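Local coordinates for protein translation initiation factor eIF-2B (Pyrococcus horikoshii, PDB 1VB5) that probably catalyses the exchange of GDP for GTP on initiation factor 2 and belongs, most likely, to the eIF-2B alpha/beta/delta subunit family, at residues T75-R78 against D79-K82; I126-A129 against K130-K133; S64-N67 against L68-I72. One frame throughout, in Å; residues are numbered along the deposited sequence.

Contact 1: T75-R78 against D79-K82; sequences TNRR and DILK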
loop_
_atom_site.group_PDB
_atom_site.type_symbol
_atom_site.label_atom_id
_atom_site.label_comp_id
_atom_site.label_asym_id
_atom_site.label_seq_id
_atom_site.Cartn_x
_atom_site.Cartn_y
_atom_site.Cartn_z
ATOM N N THR B 75 -43.242 10.773 -4.012
ATOM C CA THR B 75 -44.639 10.575 -4.374
ATOM C C THR B 75 -45.412 9.920 -3.237
ATOM O O THR B 75 -44.818 9.405 -2.287
ATOM C CB THR B 75 -44.735 9.667 -5.615
ATOM O OG1 THR B 75 -46.104 9.489 -5.992
ATOM C CG2 THR B 75 -44.122 8.309 -5.313
ATOM N N ASN B 76 -46.739 9.943 -3.335
ATOM C CA ASN B 76 -47.587 9.318 -2.325
ATOM C C ASN B 76 -48.150 8.019 -2.889
ATOM O O ASN B 76 -48.981 7.364 -2.257
ATOM C CB ASN B 76 -48.741 10.244 -1.916
ATOM C CG ASN B 76 -49.554 10.732 -3.105
ATOM O OD1 ASN B 76 -49.867 9.967 -4.021
ATOM N ND2 ASN B 76 -49.912 12.011 -3.088
ATOM N N ARG B 77 -47.687 7.652 -4.080
ATOM C CA ARG B 77 -48.137 6.436 -4.744
ATOM C C ARG B 77 -47.272 5.207 -4.461
ATOM O O ARG B 77 -46.170 5.065 -4.990
ATOM C CB ARG B 77 -48.216 6.656 -6.256
ATOM C CG ARG B 77 -49.426 7.448 -6.700
ATOM C CD ARG B 77 -50.004 6.836 -7.964
ATOM N NE ARG B 77 -49.445 7.429 -9.170
ATOM C CZ ARG B 77 -49.446 6.841 -10.358
ATOM N NH1 ARG B 77 -49.970 5.634 -10.510
ATOM N NH2 ARG B 77 -48.919 7.462 -11.400
ATOM N N ARG B 78 -47.805 4.314 -3.639
ATOM C CA ARG B 78 -47.128 3.083 -3.264
ATOM C C ARG B 78 -46.598 2.354 -4.488
ATOM O O ARG B 78 -45.415 2.018 -4.563
ATOM C CB ARG B 78 -48.102 2.168 -2.518
ATOM C CG ARG B 78 -47.480 0.907 -1.940
ATOM C CD ARG B 78 -48.542 0.006 -1.320
ATOM N NE ARG B 78 -49.496 0.757 -0.502
ATOM C CZ ARG B 78 -49.169 1.487 0.562
ATOM N NH1 ARG B 78 -47.904 1.573 0.951
ATOM N NH2 ARG B 78 -50.108 2.139 1.235
ATOM N N ASP B 79 -47.488 2.108 -5.442
ATOM C CA ASP B 79 -47.133 1.401 -6.664
ATOM C C ASP B 79 -46.029 2.089 -7.473
ATOM O O ASP B 79 -45.273 1.424 -8.181
ATOM C CB ASP B 79 -48.381 1.218 -7.533
ATOM C CG ASP B 79 -49.084 2.529 -7.825
ATOM O OD1 ASP B 79 -49.505 3.208 -6.864
ATOM O OD2 ASP B 79 -49.215 2.883 -9.018
ATOM N N ILE B 80 -45.934 3.412 -7.380
ATOM C CA ILE B 80 -44.893 4.128 -8.117
ATOM C C ILE B 80 -43.553 3.917 -7.409
ATOM O O ILE B 80 -42.556 3.555 -8.036
ATOM C CB ILE B 80 -45.185 5.644 -8.202
ATOM C CG1 ILE B 80 -46.486 5.892 -8.977
ATOM C CG2 ILE B 80 -44.022 6.360 -8.887
ATOM C CD1 ILE B 80 -46.438 5.488 -10.447
ATOM N N LEU B 81 -43.543 4.140 -6.099
ATOM C CA LEU B 81 -42.338 3.963 -5.301
ATOM C C LEU B 81 -41.742 2.586 -5.557
ATOM O O LEU B 81 -40.558 2.458 -5.870
ATOM C CB LEU B 81 -42.664 4.116 -3.813
ATOM C CG LEU B 81 -41.544 3.819 -2.810
ATOM C CD1 LEU B 81 -40.274 4.566 -3.193
ATOM C CD2 LEU B 81 -42.003 4.217 -1.419
ATOM N N LYS B 82 -42.576 1.558 -5.427
ATOM C CA LYS B 82 -42.145 0.185 -5.644
ATOM C C LYS B 82 -41.612 -0.019 -7.052
ATOM O O LYS B 82 -40.525 -0.569 -7.246
ATOM C CB LYS B 82 -43.308 -0.784 -5.405
ATOM C CG LYS B 82 -43.001 -2.219 -5.830
ATOM C CD LYS B 82 -44.166 -3.164 -5.570
ATOM C CE LYS B 82 -43.810 -4.593 -5.973
ATOM N NZ LYS B 82 -44.901 -5.566 -5.672
#
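Arg77 stands at the N-cap position of helix 78-106: its carbonyl O takes the N-H of Leu81 at 3.0 Å and, more weakly, the N-H of Ile80, while Arg78 O receives Lys82 N one step further on. As the N-cap, Arg77 thus opens the i to i+4 pattern with its carbonyl. Just upstream an ST turn shapes the entry: Thr75 OG1, held anti to its own nitrogen (chi1 -179°), accepts the N-H of Arg77 at 3.1 Å. That rotation leaves the methyl CG2 of Thr75 turned to the helix, where it meets Ile80 CB and CG2 at van der Waals range, the two side chains crossing at roughly a right angle.

The main side-chain meeting is between Arg77 and Ile80. The arginine chain bends at chi2 and chi3, which lays its guanidinium over the isoleucine; Ile80 CD1 sits above the centre of one face, 3.3 Å from Arg77 CZ. Ile80 CG1 follows the same chain further in, against Arg77 CB and NE. The charged end is taken by Asp79, whose OD2 forms a salt bridge to Arg77 NH1 at 3.2 Å; the carboxylate and guanidinium planes stand 54° apart, so this is a single oblique contact rather than a flat paired one. Aliphatic cover on one face and one carboxylate oxygen together probably limit how far the group can swing at this exposed helix start.

Arg78 reaches elsewhere, its NH1 bonding to the carbonyls of Ala36 and of Leu39, just past the end of helix 21-38. On the buried side Leu81 packs on Phe32 and Ala36 of that helix and on Leu44 and Ile48 of helix 41-58, setting the first turn of helix 78-106 against both.

Contact 2: I126-A129 against K130-K133; sequences IRTA and KERK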
loop_
_atom_site.group_PDB
_atom_site.type_symbol
_atom_site.label_atom_id
_atom_site.label_comp_id
_atom_site.label_asym_id
_atom_site.label_seq_id
_atom_site.Cartn_x
_atom_site.Cartn_y
_atom_site.Cartn_z
ATOM N N ILE B 126 -13.857 -9.920 -15.567
ATOM C CA ILE B 126 -12.878 -10.995 -15.593
ATOM C C ILE B 126 -13.512 -12.351 -15.920
ATOM O O ILE B 126 -12.982 -13.113 -16.731
ATOM C CB ILE B 126 -12.113 -11.039 -14.245
ATOM C CG1 ILE B 126 -11.125 -9.864 -14.193
ATOM C CG2 ILE B 126 -11.386 -12.352 -14.078
ATOM C CD1 ILE B 126 -10.457 -9.653 -12.830
ATOM N N ARG B 127 -14.650 -12.641 -15.304
ATOM C CA ARG B 127 -15.344 -13.900 -15.538
ATOM C C ARG B 127 -15.850 -14.028 -16.972
ATOM O O ARG B 127 -15.772 -15.105 -17.570
ATOM C CB ARG B 127 -16.514 -14.043 -14.564
ATOM C CG ARG B 127 -16.096 -14.459 -13.165
ATOM C CD ARG B 127 -17.276 -14.487 -12.210
ATOM N NE ARG B 127 -16.927 -15.200 -10.988
ATOM C CZ ARG B 127 -17.603 -15.114 -9.848
ATOM N NH1 ARG B 127 -18.675 -14.337 -9.764
ATOM N NH2 ARG B 127 -17.198 -15.802 -8.787
ATOM N N THR B 128 -16.371 -12.933 -17.519
ATOM C CA THR B 128 -16.879 -12.947 -18.884
ATOM C C THR B 128 -15.733 -13.188 -19.864
ATOM O O THR B 128 -15.899 -13.887 -20.866
ATOM C CB THR B 128 -17.581 -11.614 -19.245
ATOM O OG1 THR B 128 -18.727 -11.431 -18.402
ATOM C CG2 THR B 128 -18.029 -11.620 -20.710
ATOM N N ALA B 129 -14.569 -12.615 -19.574
ATOM C CA ALA B 129 -13.411 -12.788 -20.447
ATOM C C ALA B 129 -12.971 -14.248 -20.442
ATOM O O ALA B 129 -12.623 -14.806 -21.486
ATOM C CB ALA B 129 -12.256 -11.884 -19.993
ATOM N N LYS B 130 -12.979 -14.863 -19.264
ATOM C CA LYS B 130 -12.589 -16.265 -19.142
ATOM C C LYS B 130 -13.603 -17.156 -19.854
ATOM O O LYS B 130 -13.238 -18.139 -20.493
ATOM C CB LYS B 130 -12.509 -16.679 -17.672
ATOM C CG LYS B 130 -12.158 -18.151 -17.488
ATOM C CD LYS B 130 -12.845 -18.739 -16.262
ATOM C CE LYS B 130 -14.369 -18.596 -16.354
ATOM N NZ LYS B 130 -15.087 -19.297 -15.250
ATOM N N GLU B 131 -14.877 -16.809 -19.733
ATOM C CA GLU B 131 -15.935 -17.582 -20.367
ATOM C C GLU B 131 -15.822 -17.527 -21.887
ATOM O O GLU B 131 -16.356 -18.389 -22.582
ATOM C CB GLU B 131 -17.310 -17.073 -19.920
ATOM C CG GLU B 131 -17.570 -17.239 -18.421
ATOM C CD GLU B 131 -18.895 -16.632 -17.971
ATOM O OE1 GLU B 131 -19.957 -17.062 -18.475
ATOM O OE2 GLU B 131 -18.877 -15.726 -17.108
ATOM N N ARG B 132 -15.119 -16.519 -22.401
ATOM C CA ARG B 132 -14.944 -16.380 -23.840
ATOM C C ARG B 132 -13.608 -16.953 -24.282
ATOM O O ARG B 132 -13.116 -16.651 -25.369
ATOM C CB ARG B 132 -15.060 -14.916 -24.262
ATOM C CG ARG B 132 -16.460 -14.355 -24.076
ATOM C CD ARG B 132 -16.531 -12.894 -24.456
ATOM N NE ARG B 132 -17.853 -12.340 -24.193
ATOM C CZ ARG B 132 -18.161 -11.050 -24.312
ATOM N NH1 ARG B 132 -17.236 -10.172 -24.692
ATOM N NH2 ARG B 132 -19.394 -10.640 -24.047
ATOM N N LYS B 133 -13.025 -17.777 -23.418
ATOM C CA LYS B 133 -11.767 -18.458 -23.697
ATOM C C LYS B 133 -10.496 -17.621 -23.782
ATOM O O LYS B 133 -9.515 -18.040 -24.396
ATOM C CB LYS B 133 -11.905 -19.295 -24.974
ATOM C CG LYS B 133 -12.973 -20.382 -24.904
ATOM C CD LYS B 133 -12.743 -21.320 -23.726
ATOM C CE LYS B 133 -13.643 -22.555 -23.807
ATOM N NZ LYS B 133 -15.087 -22.225 -23.877
#
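Thr128 and Arg132 run side by side at the C-terminal end of helix 120-131, Arg132 lying just beyond it, and the methyl CG2 of Thr128 lies over one face of the Arg132 guanidinium, offset toward its rim and 3.6 Å from Arg132 CZ. With CG2 anti to the backbone N, Thr128 turns OG1 back to donate to the carbonyl O of Glu124, one turn earlier. The extended arginine chain carries its NH2 on to Ser101 OG. This methyl-on-guanidinium packing and the buried Ala129, pressed on Ala104, Ile107 and Phe136, form the close side. Arg127 and Lys130 are tied to Ser159, through its OG and O; Arg127 also pairs with Glu155 and Glu124.

Exposed Glu131 and Lys133 make the looser solvent side. Glu131 folds back along Arg127 O, its OE2 3.2 Å from that oxygen with no bond between the two acceptors.

The helix finishes in a Schellman motif: Lys133, at positive phi (69°), gives its N-H to Lys130 O at 3.0 Å, and Lys134 N reaches Ala129 O. The turn leads into strand 136-141, closing the helix of the beta-alpha-beta unit that starts with strand 111-115, with helix 78-106 packed along the Thr128 and Ala129 side.

Contact 3: S64-N67 against L68-I72; sequences SLYN and LARFI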
loop_
_atom_site.group_PDB
_atom_site.type_symbol
_atom_site.label_atom_id
_atom_site.label_comp_id
_atom_site.label_asym_id
_atom_site.label_seq_id
_atom_site.Cartn_x
_atom_site.Cartn_y
_atom_site.Cartn_z
ATOM N N SER B 64 -23.536 5.816 -6.365
ATOM C CA SER B 64 -24.677 4.957 -6.642
ATOM C C SER B 64 -25.813 5.250 -5.669
ATOM O O SER B 64 -26.984 5.236 -6.049
ATOM C CB SER B 64 -24.274 3.484 -6.552
ATOM O OG SER B 64 -23.880 3.147 -5.237
ATOM N N LEU B 65 -25.466 5.528 -4.416
ATOM C CA LEU B 65 -26.477 5.826 -3.413
ATOM C C LEU B 65 -27.159 7.158 -3.712
ATOM O O LEU B 65 -28.377 7.285 -3.579
ATOM C CB LEU B 65 -25.847 5.850 -2.019
ATOM C CG LEU B 65 -25.215 4.519 -1.602
ATOM C CD1 LEU B 65 -24.628 4.641 -0.201
ATOM C CD2 LEU B 65 -26.268 3.421 -1.645
ATOM N N TYR B 66 -26.373 8.150 -4.113
ATOM C CA TYR B 66 -26.920 9.459 -4.449
ATOM C C TYR B 66 -27.841 9.358 -5.671
ATOM O O TYR B 66 -28.920 9.948 -5.689
ATOM C CB TYR B 66 -25.792 10.449 -4.750
ATOM C CG TYR B 66 -26.273 11.748 -5.360
ATOM C CD1 TYR B 66 -26.540 12.863 -4.566
ATOM C CD2 TYR B 66 -26.476 11.857 -6.739
ATOM C CE1 TYR B 66 -26.997 14.058 -5.132
ATOM C CE2 TYR B 66 -26.936 13.042 -7.314
ATOM C CZ TYR B 66 -27.192 14.133 -6.509
ATOM O OH TYR B 66 -27.632 15.303 -7.087
ATOM N N ASN B 67 -27.408 8.630 -6.699
ATOM C CA ASN B 67 -28.227 8.482 -7.894
ATOM C C ASN B 67 -29.480 7.652 -7.612
ATOM O O ASN B 67 -30.520 7.872 -8.224
ATOM C CB ASN B 67 -27.419 7.866 -9.039
ATOM C CG ASN B 67 -26.438 8.852 -9.644
ATOM O OD1 ASN B 67 -26.754 10.029 -9.809
ATOM N ND2 ASN B 67 -25.245 8.375 -9.990
ATOM N N LEU B 68 -29.378 6.700 -6.691
ATOM C CA LEU B 68 -30.534 5.888 -6.330
ATOM C C LEU B 68 -31.576 6.820 -5.721
ATOM O O LEU B 68 -32.757 6.765 -6.070
ATOM C CB LEU B 68 -30.147 4.814 -5.305
ATOM C CG LEU B 68 -31.302 4.196 -4.496
ATOM C CD1 LEU B 68 -32.258 3.452 -5.415
ATOM C CD2 LEU B 68 -30.743 3.255 -3.443
ATOM N N ALA B 69 -31.115 7.691 -4.826
ATOM C CA ALA B 69 -31.979 8.644 -4.138
ATOM C C ALA B 69 -32.728 9.587 -5.077
ATOM O O ALA B 69 -33.902 9.878 -4.854
ATOM C CB ALA B 69 -31.165 9.450 -3.135
ATOM N N ARG B 70 -32.057 10.072 -6.117
ATOM C CA ARG B 70 -32.700 10.975 -7.068
ATOM C C ARG B 70 -33.616 10.220 -8.023
ATOM O O ARG B 70 -34.504 10.812 -8.634
ATOM C CB ARG B 70 -31.659 11.743 -7.891
ATOM C CG ARG B 70 -30.723 12.624 -7.081
ATOM C CD ARG B 70 -31.479 13.523 -6.119
ATOM N NE ARG B 70 -30.593 14.512 -5.512
ATOM C CZ ARG B 70 -30.852 15.158 -4.381
ATOM N NH1 ARG B 70 -31.978 14.918 -3.718
ATOM N NH2 ARG B 70 -29.985 16.047 -3.914
ATOM N N PHE B 71 -33.390 8.919 -8.157
ATOM C CA PHE B 71 -34.201 8.094 -9.043
ATOM C C PHE B 71 -35.577 7.835 -8.433
ATOM O O PHE B 71 -36.582 7.783 -9.143
ATOM C CB PHE B 71 -33.505 6.762 -9.310
ATOM C CG PHE B 71 -34.129 5.969 -10.421
ATOM C CD1 PHE B 71 -33.917 6.326 -11.750
ATOM C CD2 PHE B 71 -34.946 4.877 -10.142
ATOM C CE1 PHE B 71 -34.515 5.604 -12.789
ATOM C CE2 PHE B 71 -35.547 4.150 -11.173
ATOM C CZ PHE B 71 -35.331 4.514 -12.498
ATOM N N ILE B 72 -35.614 7.663 -7.116
ATOM C CA ILE B 72 -36.869 7.418 -6.415
ATOM C C ILE B 72 -37.611 8.741 -6.268
ATOM O O ILE B 72 -37.133 9.664 -5.616
ATOM C CB ILE B 72 -36.626 6.784 -5.019
ATOM C CG1 ILE B 72 -36.378 5.279 -5.159
ATOM C CG2 ILE B 72 -37.849 6.983 -4.130
ATOM C CD1 ILE B 72 -35.361 4.898 -6.191
#
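Tyr66 and Arg70 form an i to i+4 pair one turn apart on the short helix 63-71, joined by a CH-pi contact. Arg70 CG sits over one face of the Tyr66 ring, 4.2 Å from its centroid. Two conformations bring this about: Tyr66 has CG anti to its nitrogen, while the Arg70 chain bends at chi2 (-50°) and runs on across the ring toward the phenol oxygen. There the guanidinium stands nearly upright on the ring, the planes 81° apart, with Tyr66 OH at its edge. An alanine here would leave Arg70 CG without its aromatic face and NE without the phenol oxygen, and the exposed arginine is likely to turn more freely.

On the neighbouring side Asn67 directs ND2 to the carbonyls of Tyr221 and Phe223, tying the helix to a loop that also puts His224 and Pro225 against Tyr66. Leu68 turns inward to Phe88, and Phe71 lies against Arg84 and Phe88 of helix 78-106, the arginine in a cation-pi contact. Backbone bonds run from Leu68 N to Ser64 O through Arg70 N to Tyr66 O, with a weak one from Phe71 N to Asn67 O. The phenol oxygen is met by a straight but long and weak bond: Arg70 NE to Tyr66 OH, 3.4 Å at 178°.

Along the chain, contact 3 comes first, then contact 1, then contact 2. Contact 3 lies on helix 63-71 and its exit, contact 1 on the loop that follows and the first turn of helix 78-106; their centres lie 16 Å apart, and they touch where Ile72 CG2 meets Leu81 CD1 at 3.6 Å. Contact 2 is remote, its centre about 40 Å from that of contact 1 and 31 Å from that of contact 3, without touching either. The long helix 78-106 bridges the gap: its first turn carries contact 1, its later residues pack against contact 2. It thus joins the helical N-terminal part to the region around the seven-stranded mixed sheet.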